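Local coordinates for Lin1944 protein (Listeria innocua, PDB 3D7L) that is of unknown specific function but belongs to the short-chain dehydrogenase/reductase family and is probably an oxidoreductase, at residues 66-70 and 84-89; 109-113 and 186-190; 151-156 and 193-199. One frame throughout, in Å; residues are numbered along the deposited sequence.

Overall arrangement
All three contacts belong to one Rossmann-type fold, a parallel sheet with helices on both faces. Along the chain contact 1 closes before the other two open. Contacts 2 and 3 then interlock, their segments alternating. Their centres lie 6 Å apart, because strands 108-113 and 151-157 are neighbours in the sheet and helix 179-191 runs on toward strand 198-201. Contact 1 lies on the opposite side of the chain's centre, about 19 Å from contact 2 and 20 Å from contact 3, centre to centre. Lys89 still touches the end of strand 108-113 at Thr113. Together they join a loop to the helix it leads into, a helix to one sheet face, and an edge strand to its neighbour.

Contact 1. Residues 66-70 and 84-89; sequences TGSAT and VTISSK
Thr85 OG1 takes the backbone N-H of Thr70 at 2.9 Å, and the same hydroxyl is also bonded to Ser127 OG outside the two segments. This contact is part of a beta-alpha connection of the Rossmann-type fold of the short-chain dehydrogenase/reductase family. Residues 66-70 form part of the loop after strand 59-64, and residues 84-89 lie on helix 79-100, which that loop leads into. The extended loop runs along the helix and is held by three bonds. The second joins Ser68 N to Ser88 OG at 2.9 Å and is nearly straight, with an angle of 169° at the hydrogen. With OG anti to the backbone N (chi1 -172°), Ser88 points its hydroxyl at the loop. In the third bond Lys89 N donates to Ser68 O at 3.0 Å. Ser68 is thus gripped at both its N-H and its carbonyl. Gly67 lies close against the helix, its CA 3.7 Å from Ser88 OG, with a positive phi of 111°. Thr85 CG2 meets Ala69 CB at 3.6 Å, and the two threonine side chains, Thr70 and Thr85, cross at about a right angle. The Lys89 chain passes alongside the loop and carries its NZ on to Asn132 OD1 and Thr114 O. On the way its CD lies 3.4 Å from Gly67 O.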
ATOM      1  N   THR D  66      -2.741  15.393  -3.460  1.00 31.59           N
ATOM      2  CA  THR D  66      -2.451  15.737  -2.072  1.00 31.54           C
ATOM      3  C   THR D  66      -1.967  14.493  -1.333  1.00 31.06           C
ATOM      4  O   THR D  66      -1.989  13.400  -1.883  1.00 31.39           O
ATOM      5  CB  THR D  66      -3.713  16.323  -1.356  1.00 31.53           C
ATOM      6  OG1 THR D  66      -3.305  17.050  -0.192  1.00 32.46           O
ATOM      7  CG2 THR D  66      -4.737  15.219  -0.965  1.00 30.26           C
ATOM      8  N   GLY D  67      -1.546  14.665  -0.089  1.00 31.00           N
ATOM      9  CA  GLY D  67      -1.148  13.533   0.743  1.00 30.59           C
ATOM     10  C   GLY D  67       0.337  13.563   0.995  1.00 29.98           C
ATOM     11  O   GLY D  67       1.119  13.704   0.069  1.00 31.32           O
ATOM     12  N   SER D  68       0.724  13.423   2.255  1.00 29.52           N
ATOM     13  CA  SER D  68       2.123  13.498   2.656  1.00 28.94           C
ATOM     14  C   SER D  68       2.605  12.162   3.172  1.00 27.35           C
ATOM     15  O   SER D  68       1.831  11.415   3.773  1.00 25.87           O
ATOM     16  CB  SER D  68       2.318  14.527   3.780  1.00 30.26           C
ATOM     17  OG  SER D  68       1.677  15.755   3.487  1.00 34.19           O
ATOM     18  N   ALA D  69       3.896  11.913   2.962  1.00 25.74           N
ATOM     19  CA  ALA D  69       4.584  10.694   3.381  1.00 26.20           C
ATOM     20  C   ALA D  69       5.882  11.058   4.101  1.00 26.15           C
ATOM     21  O   ALA D  69       6.647  11.904   3.610  1.00 26.97           O
ATOM     22  CB  ALA D  69       4.914   9.819   2.162  1.00 24.37           C
ATOM     23  N   THR D  70       6.131  10.421   5.243  1.00 25.63           N
ATOM     24  CA  THR D  70       7.416  10.557   5.929  1.00 25.71           C
ATOM     25  C   THR D  70       8.565  10.186   4.994  1.00 26.12           C
ATOM     26  O   THR D  70       8.519   9.127   4.339  1.00 25.76           O
ATOM     27  CB  THR D  70       7.471   9.679   7.200  1.00 26.32           C
ATOM     28  OG1 THR D  70       6.595  10.244   8.175  1.00 25.80           O
ATOM     29  CG2 THR D  70       8.869   9.633   7.782  1.00 23.85           C
ATOM     30  N   VAL D  84       2.315   8.504  10.189  1.00 26.39           N
ATOM     31  CA  VAL D  84       1.993   9.786   9.557  1.00 27.71           C
ATOM     32  C   VAL D  84       1.658   9.560   8.072  1.00 27.79           C
ATOM     33  O   VAL D  84       0.600   9.975   7.589  1.00 28.46           O
ATOM     34  CB  VAL D  84       3.147  10.838   9.761  1.00 27.58           C
ATOM     35  CG1 VAL D  84       2.771  12.162   9.153  1.00 26.99           C
ATOM     36  CG2 VAL D  84       3.469  11.017  11.260  1.00 26.40           C
ATOM     37  N   THR D  85       2.541   8.865   7.359  1.00 28.01           N
ATOM     38  CA  THR D  85       2.249   8.461   5.970  1.00 28.06           C
ATOM     39  C   THR D  85       0.891   7.757   5.888  1.00 28.47           C
ATOM     40  O   THR D  85       0.043   8.094   5.040  1.00 28.19           O
ATOM     41  CB  THR D  85       3.300   7.493   5.462  1.00 27.19           C
ATOM     42  OG1 THR D  85       4.577   8.066   5.695  1.00 26.45           O
ATOM     43  CG2 THR D  85       3.113   7.213   3.935  1.00 26.45           C
ATOM     44  N   ILE D  86       0.707   6.783   6.780  1.00 28.45           N
ATOM     45  CA  ILE D  86      -0.507   5.976   6.824  1.00 29.06           C
ATOM     46  C   ILE D  86      -1.768   6.819   6.934  1.00 29.45           C
ATOM     47  O   ILE D  86      -2.764   6.510   6.266  1.00 29.76           O
ATOM     48  CB  ILE D  86      -0.448   4.883   7.910  1.00 29.05           C
ATOM     49  CG1 ILE D  86       0.604   3.823   7.517  1.00 29.37           C
ATOM     50  CG2 ILE D  86      -1.814   4.224   8.089  1.00 28.59           C
ATOM     51  CD1 ILE D  86       0.819   2.725   8.544  1.00 29.37           C
ATOM     52  N   SER D  87      -1.723   7.901   7.716  1.00 29.54           N
ATOM     53  CA  SER D  87      -2.917   8.747   7.870  1.00 30.98           C
ATOM     54  C   SER D  87      -3.125   9.726   6.724  1.00 30.67           C
ATOM     55  O   SER D  87      -4.239  10.211   6.533  1.00 31.02           O
ATOM     56  CB  SER D  87      -2.938   9.488   9.230  1.00 30.94           C
ATOM     57  OG  SER D  87      -2.032  10.577   9.209  1.00 33.75           O
ATOM     58  N   SER D  88      -2.070  10.002   5.951  1.00 30.93           N
ATOM     59  CA  SER D  88      -2.111  11.091   4.960  1.00 30.70           C
ATOM     60  C   SER D  88      -2.061  10.644   3.480  1.00 30.49           C
ATOM     61  O   SER D  88      -3.111  10.439   2.876  1.00 30.66           O
ATOM     62  CB  SER D  88      -1.041  12.143   5.269  1.00 30.38           C
ATOM     63  OG  SER D  88      -1.204  13.284   4.432  1.00 31.35           O
ATOM     64  N   LYS D  89      -0.865  10.488   2.906  1.00 29.64           N
ATOM     65  CA  LYS D  89      -0.751  10.071   1.514  1.00 29.74           C
ATOM     66  C   LYS D  89      -1.482   8.756   1.278  1.00 29.74           C
ATOM     67  O   LYS D  89      -2.087   8.579   0.223  1.00 30.16           O
ATOM     68  CB  LYS D  89       0.719   9.952   1.074  1.00 29.79           C
ATOM     69  CG  LYS D  89       0.948   9.513  -0.387  1.00 30.66           C
ATOM     70  CD  LYS D  89       0.648  10.637  -1.361  1.00 35.07           C
ATOM     71  CE  LYS D  89       0.941  10.259  -2.806  1.00 36.77           C
ATOM     72  NZ  LYS D  89       2.385  10.116  -3.050  1.00 37.19           N
TER

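Contact 2. Residues 109-113 and 186-190; sequences SFTLT and FEKSV
Ser109 OG, on strand 108-113, faces the C-terminal part of helix 179-191 and reaches it through water. The water lies 2.7 Å from Ser109 OG and donates to Val190 O at 3.0 Å. In this Rossmann-type fold the helix packs on one face of the parallel sheet. Segments 109-113 and 186-190 run nearly antiparallel, their directions 157° apart and their axes 8.6 Å apart at closest approach. Thr111 makes the direct polar link. Its OG1 and Ser189 OG are hydrogen-bonded at 2.7 Å, and either could be the donor. The trans chi1 of Ser189 (-177°) turns OG to the strand. The other branch of Thr111, CG2, lies 3.6 Å from Phe186 CD1, the two side chains crossing obliquely. Further on, Thr113 OG1 meets the edge of the same ring near its plane, 3.2 Å from Phe186 CZ. That hydroxyl is bonded to Ser64 O on strand 59-64. The Phe186 ring also packs on Leu15, Val19, Val63 and Val155. The interface therefore mixes an aromatic ring with small hydroxyls. The buried hydroxyls of Thr111 and Ser189 pair with each other, and Ser189 OG is also bonded to Asn153 ND2 on the next strand.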
ATOM      1  N   SER D 109     -15.654  10.258 -11.862  1.00 26.52           N
ATOM      2  CA  SER D 109     -14.371   9.562 -11.645  1.00 26.68           C
ATOM      3  C   SER D 109     -13.621  10.060 -10.422  1.00 26.61           C
ATOM      4  O   SER D 109     -13.812  11.206 -10.017  1.00 26.35           O
ATOM      5  CB  SER D 109     -13.456   9.730 -12.865  1.00 26.28           C
ATOM      6  OG  SER D 109     -12.989  11.065 -12.960  1.00 26.95           O
ATOM      7  N   PHE D 110     -12.762   9.190  -9.856  1.00 26.86           N
ATOM      8  CA  PHE D 110     -11.719   9.570  -8.895  1.00 26.26           C
ATOM      9  C   PHE D 110     -10.350   9.528  -9.582  1.00 26.10           C
ATOM     10  O   PHE D 110     -10.084   8.624 -10.361  1.00 27.34           O
ATOM     11  CB  PHE D 110     -11.651   8.580  -7.721  1.00 26.37           C
ATOM     12  CG  PHE D 110     -12.818   8.628  -6.796  1.00 26.77           C
ATOM     13  CD1 PHE D 110     -12.887   9.581  -5.788  1.00 25.45           C
ATOM     14  CD2 PHE D 110     -13.846   7.693  -6.905  1.00 27.00           C
ATOM     15  CE1 PHE D 110     -13.965   9.627  -4.910  1.00 23.82           C
ATOM     16  CE2 PHE D 110     -14.938   7.738  -6.014  1.00 26.23           C
ATOM     17  CZ  PHE D 110     -14.974   8.694  -5.018  1.00 26.28           C
ATOM     18  N   THR D 111      -9.471  10.485  -9.283  1.00 25.40           N
ATOM     19  CA  THR D 111      -8.065  10.370  -9.693  1.00 24.87           C
ATOM     20  C   THR D 111      -7.178  10.589  -8.471  1.00 25.77           C
ATOM     21  O   THR D 111      -7.301  11.610  -7.800  1.00 26.83           O
ATOM     22  CB  THR D 111      -7.683  11.348 -10.778  1.00 23.89           C
ATOM     23  OG1 THR D 111      -8.654  11.292 -11.816  1.00 23.69           O
ATOM     24  CG2 THR D 111      -6.306  11.044 -11.343  1.00 22.96           C
ATOM     25  N   LEU D 112      -6.287   9.632  -8.191  1.00 26.64           N
ATOM     26  CA  LEU D 112      -5.436   9.699  -6.987  1.00 27.88           C
ATOM     27  C   LEU D 112      -3.963   9.830  -7.358  1.00 27.93           C
ATOM     28  O   LEU D 112      -3.575   9.428  -8.443  1.00 27.64           O
ATOM     29  CB  LEU D 112      -5.663   8.455  -6.130  1.00 26.58           C
ATOM     30  CG  LEU D 112      -6.742   8.414  -5.042  1.00 30.34           C
ATOM     31  CD1 LEU D 112      -7.944   9.391  -5.196  1.00 28.79           C
ATOM     32  CD2 LEU D 112      -7.203   6.945  -4.757  1.00 30.09           C
ATOM     33  N   THR D 113      -3.126  10.373  -6.477  1.00 28.52           N
ATOM     34  CA  THR D 113      -1.706  10.546  -6.858  1.00 29.09           C
ATOM     35  C   THR D 113      -0.816   9.515  -6.174  1.00 29.56           C
ATOM     36  O   THR D 113      -0.961   9.277  -4.989  1.00 28.86           O
ATOM     37  CB  THR D 113      -1.171  11.976  -6.564  1.00 29.65           C
ATOM     38  OG1 THR D 113      -1.976  12.942  -7.257  1.00 31.59           O
ATOM     39  CG2 THR D 113       0.284  12.120  -7.012  1.00 28.90           C
ATOM     40  N   PHE D 186      -3.706  13.481 -15.516  1.00 24.81           N
ATOM     41  CA  PHE D 186      -4.899  13.824 -14.748  1.00 25.37           C
ATOM     42  C   PHE D 186      -6.063  14.192 -15.671  1.00 25.62           C
ATOM     43  O   PHE D 186      -7.176  13.708 -15.468  1.00 26.37           O
ATOM     44  CB  PHE D 186      -4.620  14.979 -13.785  1.00 25.31           C
ATOM     45  CG  PHE D 186      -3.862  14.573 -12.545  1.00 25.78           C
ATOM     46  CD1 PHE D 186      -4.542  14.170 -11.403  1.00 24.01           C
ATOM     47  CD2 PHE D 186      -2.472  14.631 -12.519  1.00 25.65           C
ATOM     48  CE1 PHE D 186      -3.833  13.803 -10.239  1.00 25.65           C
ATOM     49  CE2 PHE D 186      -1.773  14.295 -11.374  1.00 26.37           C
ATOM     50  CZ  PHE D 186      -2.464  13.866 -10.236  1.00 26.63           C
ATOM     51  N   GLU D 187      -5.806  15.029 -16.679  1.00 25.60           N
ATOM     52  CA  GLU D 187      -6.827  15.332 -17.692  1.00 26.21           C
ATOM     53  C   GLU D 187      -7.305  14.051 -18.410  1.00 26.16           C
ATOM     54  O   GLU D 187      -8.491  13.895 -18.660  1.00 25.66           O
ATOM     55  CB  GLU D 187      -6.341  16.373 -18.698  1.00 25.35           C
ATOM     56  CG  GLU D 187      -7.329  16.622 -19.836  1.00 27.98           C
ATOM     57  CD  GLU D 187      -6.872  17.680 -20.842  1.00 29.66           C
ATOM     58  OE1 GLU D 187      -5.866  18.364 -20.613  1.00 35.52           O
ATOM     59  OE2 GLU D 187      -7.536  17.850 -21.872  1.00 34.52           O
ATOM     60  N   LYS D 188      -6.370  13.151 -18.740  1.00 26.56           N
ATOM     61  CA  LYS D 188      -6.684  11.862 -19.331  1.00 27.37           C
ATOM     62  C   LYS D 188      -7.625  11.082 -18.408  1.00 27.49           C
ATOM     63  O   LYS D 188      -8.634  10.556 -18.870  1.00 28.16           O
ATOM     64  CB  LYS D 188      -5.388  11.072 -19.608  1.00 27.49           C
ATOM     65  CG  LYS D 188      -5.602   9.731 -20.260  1.00 27.68           C
ATOM     66  CD  LYS D 188      -4.275   9.001 -20.492  1.00 28.36           C
ATOM     67  CE  LYS D 188      -4.524   7.590 -21.018  1.00 29.21           C
ATOM     68  NZ  LYS D 188      -5.178   7.532 -22.346  1.00 30.87           N
ATOM     69  N   SER D 189      -7.316  11.039 -17.105  1.00 27.11           N
ATOM     70  CA  SER D 189      -8.191  10.360 -16.144  1.00 26.93           C
ATOM     71  C   SER D 189      -9.581  10.995 -16.048  1.00 27.22           C
ATOM     72  O   SER D 189     -10.569  10.282 -16.098  1.00 28.61           O
ATOM     73  CB  SER D 189      -7.554  10.258 -14.757  1.00 26.58           C
ATOM     74  OG  SER D 189      -8.409   9.536 -13.918  1.00 26.93           O
ATOM     75  N   VAL D 190      -9.668  12.319 -15.961  1.00 26.15           N
ATOM     76  CA  VAL D 190     -10.967  12.975 -15.811  1.00 26.08           C
ATOM     77  C   VAL D 190     -11.823  12.911 -17.083  1.00 26.43           C
ATOM     78  O   VAL D 190     -13.031  12.642 -17.020  1.00 27.36           O
ATOM     79  CB  VAL D 190     -10.802  14.451 -15.320  1.00 26.06           C
ATOM     80  CG1 VAL D 190     -12.150  15.248 -15.350  1.00 26.98           C
ATOM     81  CG2 VAL D 190     -10.184  14.483 -13.935  1.00 24.03           C
TER
HETATM   82  O   HOH W   1     -14.736  12.384 -14.608  1.00 26.81           O

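Contact 3. Residues 151-156 and 193-199; sequences RINTVS and AQTGESY
The edge of the parallel Rossmann-type sheet is built here, where strand 198-201 joins strand 151-157 as the outermost strand on that side within this chain. Thr154 and Ser198, then Val155 and Tyr199, form parallel bridges. Thr154 N donates to Glu197 O, Tyr199 N donates to Thr154 O at 2.8 Å, and Ser156 N donates to Tyr199 O. Side chains also hold residues 193-197. Gln194 O accepts two bonds. Arg151 NH1 reaches it at 2.9 Å with the oxygen in the guanidinium plane, and Asn153 ND2 comes at 3.0 Å from above the carbonyl plane. The same amide uses its other end, OD1, to take Glu197 N on a lone pair at 3.0 Å, so Asn153 spans the bend. Thr195 OG1 accepts from Ile152 N at 2.9 Å, and Gly196 N donates to Ile152 O. Gly196 has a positive phi of 72°, which favours glycine. One face of the Arg151 guanidinium is covered by Ala193 CA. On the face of the sheet that carries Thr154 and Ser198, a water joins Thr154 OG1 at 2.6 Å to Ser198 OG at 2.7 Å.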
ATOM      1  N   ARG D 151     -15.556   5.861 -12.456  1.00 27.75           N
ATOM      2  CA  ARG D 151     -14.202   5.367 -12.778  1.00 26.72           C
ATOM      3  C   ARG D 151     -13.189   5.811 -11.740  1.00 26.70           C
ATOM      4  O   ARG D 151     -13.409   6.800 -11.018  1.00 26.19           O
ATOM      5  CB  ARG D 151     -13.771   5.819 -14.180  1.00 26.56           C
ATOM      6  CG  ARG D 151     -14.809   5.496 -15.291  1.00 24.49           C
ATOM      7  CD  ARG D 151     -14.387   6.072 -16.667  1.00 25.49           C
ATOM      8  NE  ARG D 151     -14.459   7.522 -16.647  1.00 24.44           N
ATOM      9  CZ  ARG D 151     -13.421   8.360 -16.554  1.00 26.05           C
ATOM     10  NH1 ARG D 151     -12.172   7.924 -16.527  1.00 26.18           N
ATOM     11  NH2 ARG D 151     -13.646   9.658 -16.531  1.00 25.47           N
ATOM     12  N   ILE D 152     -12.086   5.069 -11.640  1.00 26.94           N
ATOM     13  CA  ILE D 152     -11.005   5.454 -10.722  1.00 26.51           C
ATOM     14  C   ILE D 152      -9.639   5.061 -11.291  1.00 26.86           C
ATOM     15  O   ILE D 152      -9.401   3.891 -11.626  1.00 26.59           O
ATOM     16  CB  ILE D 152     -11.218   4.877  -9.267  1.00 26.87           C
ATOM     17  CG1 ILE D 152     -10.007   5.193  -8.370  1.00 25.39           C
ATOM     18  CG2 ILE D 152     -11.457   3.326  -9.305  1.00 27.33           C
ATOM     19  CD1 ILE D 152     -10.311   5.070  -6.873  1.00 24.68           C
ATOM     20  N   ASN D 153      -8.754   6.051 -11.400  1.00 26.71           N
ATOM     21  CA  ASN D 153      -7.387   5.818 -11.877  1.00 27.10           C
ATOM     22  C   ASN D 153      -6.362   6.474 -10.951  1.00 25.92           C
ATOM     23  O   ASN D 153      -6.726   7.276 -10.108  1.00 26.20           O
ATOM     24  CB  ASN D 153      -7.187   6.399 -13.288  1.00 26.30           C
ATOM     25  CG  ASN D 153      -8.153   5.832 -14.305  1.00 28.53           C
ATOM     26  OD1 ASN D 153      -8.126   4.633 -14.593  1.00 28.41           O
ATOM     27  ND2 ASN D 153      -8.996   6.698 -14.883  1.00 29.28           N
ATOM     28  N   THR D 154      -5.088   6.146 -11.129  1.00 25.53           N
ATOM     29  CA  THR D 154      -4.041   6.839 -10.400  1.00 26.16           C
ATOM     30  C   THR D 154      -3.040   7.442 -11.380  1.00 25.99           C
ATOM     31  O   THR D 154      -2.869   6.938 -12.499  1.00 26.64           O
ATOM     32  CB  THR D 154      -3.293   5.939  -9.375  1.00 25.12           C
ATOM     33  OG1 THR D 154      -2.775   4.782 -10.021  1.00 28.27           O
ATOM     34  CG2 THR D 154      -4.217   5.517  -8.264  1.00 27.27           C
ATOM     35  N   VAL D 155      -2.408   8.527 -10.966  1.00 25.82           N
ATOM     36  CA  VAL D 155      -1.336   9.144 -11.735  1.00 27.06           C
ATOM     37  C   VAL D 155      -0.056   9.028 -10.901  1.00 27.19           C
ATOM     38  O   VAL D 155      -0.053   9.362  -9.712  1.00 28.19           O
ATOM     39  CB  VAL D 155      -1.670  10.587 -12.132  1.00 26.78           C
ATOM     40  CG1 VAL D 155      -0.448  11.279 -12.813  1.00 26.00           C
ATOM     41  CG2 VAL D 155      -2.911  10.609 -13.055  1.00 23.74           C
ATOM     42  N   SER D 156       0.998   8.501 -11.514  1.00 27.22           N
ATOM     43  CA  SER D 156       2.276   8.266 -10.813  1.00 28.02           C
ATOM     44  C   SER D 156       3.382   9.101 -11.453  1.00 28.15           C
ATOM     45  O   SER D 156       3.902   8.767 -12.520  1.00 27.35           O
ATOM     46  CB  SER D 156       2.656   6.799 -10.812  1.00 27.86           C
ATOM     47  OG  SER D 156       3.840   6.611 -10.041  1.00 29.43           O
ATOM     48  N   ALA D 193     -12.052   7.728 -20.553  1.00 26.84           N
ATOM     49  CA  ALA D 193     -13.101   6.793 -20.144  1.00 26.34           C
ATOM     50  C   ALA D 193     -12.565   5.491 -19.588  1.00 25.89           C
ATOM     51  O   ALA D 193     -13.318   4.498 -19.480  1.00 25.27           O
ATOM     52  CB  ALA D 193     -14.061   6.516 -21.313  1.00 26.00           C
ATOM     53  N   GLN D 194     -11.280   5.492 -19.240  1.00 25.81           N
ATOM     54  CA  GLN D 194     -10.628   4.299 -18.696  1.00 26.87           C
ATOM     55  C   GLN D 194     -10.762   4.234 -17.182  1.00 26.77           C
ATOM     56  O   GLN D 194     -11.032   5.247 -16.531  1.00 26.81           O
ATOM     57  CB  GLN D 194      -9.142   4.255 -19.107  1.00 26.66           C
ATOM     58  CG  GLN D 194      -8.939   4.452 -20.628  1.00 26.32           C
ATOM     59  CD  GLN D 194      -7.474   4.517 -21.058  1.00 27.69           C
ATOM     60  OE1 GLN D 194      -6.560   4.668 -20.235  1.00 28.61           O
ATOM     61  NE2 GLN D 194      -7.248   4.399 -22.363  1.00 25.68           N
ATOM     62  N   THR D 195     -10.567   3.035 -16.624  1.00 26.83           N
ATOM     63  CA  THR D 195     -10.627   2.852 -15.186  1.00 27.07           C
ATOM     64  C   THR D 195      -9.652   1.750 -14.743  1.00 26.91           C
ATOM     65  O   THR D 195      -9.282   0.891 -15.528  1.00 26.80           O
ATOM     66  CB  THR D 195     -12.084   2.547 -14.715  1.00 27.00           C
ATOM     67  OG1 THR D 195     -12.186   2.746 -13.295  1.00 29.11           O
ATOM     68  CG2 THR D 195     -12.490   1.108 -15.069  1.00 28.06           C
ATOM     69  N   GLY D 196      -9.248   1.790 -13.486  1.00 27.08           N
ATOM     70  CA  GLY D 196      -8.315   0.806 -12.945  1.00 27.38           C
ATOM     71  C   GLY D 196      -6.900   0.979 -13.452  1.00 27.63           C
ATOM     72  O   GLY D 196      -6.072   0.068 -13.314  1.00 28.55           O
ATOM     73  N   GLU D 197      -6.619   2.148 -14.025  1.00 27.29           N
ATOM     74  CA  GLU D 197      -5.329   2.440 -14.621  1.00 27.32           C
ATOM     75  C   GLU D 197      -4.405   3.177 -13.671  1.00 26.88           C
ATOM     76  O   GLU D 197      -4.851   3.943 -12.816  1.00 26.59           O
ATOM     77  CB  GLU D 197      -5.501   3.261 -15.891  1.00 28.12           C
ATOM     78  CG  GLU D 197      -6.383   2.615 -16.975  1.00 31.01           C
ATOM     79  CD  GLU D 197      -5.848   1.277 -17.478  1.00 34.32           C
ATOM     80  OE1 GLU D 197      -4.605   1.043 -17.493  1.00 33.21           O
ATOM     81  OE2 GLU D 197      -6.699   0.443 -17.846  1.00 36.85           O
ATOM     82  N   SER D 198      -3.118   2.885 -13.815  1.00 27.10           N
ATOM     83  CA  SER D 198      -2.002   3.631 -13.233  1.00 26.79           C
ATOM     84  C   SER D 198      -1.275   4.283 -14.413  1.00 27.35           C
ATOM     85  O   SER D 198      -0.691   3.594 -15.265  1.00 27.36           O
ATOM     86  CB  SER D 198      -1.081   2.685 -12.434  1.00 27.31           C
ATOM     87  OG  SER D 198       0.108   3.345 -12.003  1.00 25.57           O
ATOM     88  N   TYR D 199      -1.377   5.611 -14.500  1.00 27.86           N
ATOM     89  CA  TYR D 199      -0.765   6.385 -15.567  1.00 28.01           C
ATOM     90  C   TYR D 199       0.581   6.860 -15.083  1.00 28.70           C
ATOM     91  O   TYR D 199       0.662   7.808 -14.302  1.00 28.60           O
ATOM     92  CB  TYR D 199      -1.635   7.600 -15.933  1.00 27.86           C
ATOM     93  CG  TYR D 199      -2.983   7.243 -16.538  1.00 27.22           C
ATOM     94  CD1 TYR D 199      -3.085   6.256 -17.509  1.00 27.35           C
ATOM     95  CD2 TYR D 199      -4.146   7.904 -16.147  1.00 27.68           C
ATOM     96  CE1 TYR D 199      -4.319   5.915 -18.083  1.00 28.56           C
ATOM     97  CE2 TYR D 199      -5.392   7.571 -16.720  1.00 28.63           C
ATOM     98  CZ  TYR D 199      -5.460   6.583 -17.689  1.00 26.92           C
ATOM     99  OH  TYR D 199      -6.658   6.229 -18.254  1.00 26.97           O
TER
HETATM  100  O   HOH W   2      -0.225   4.368  -9.526  1.00 19.28           O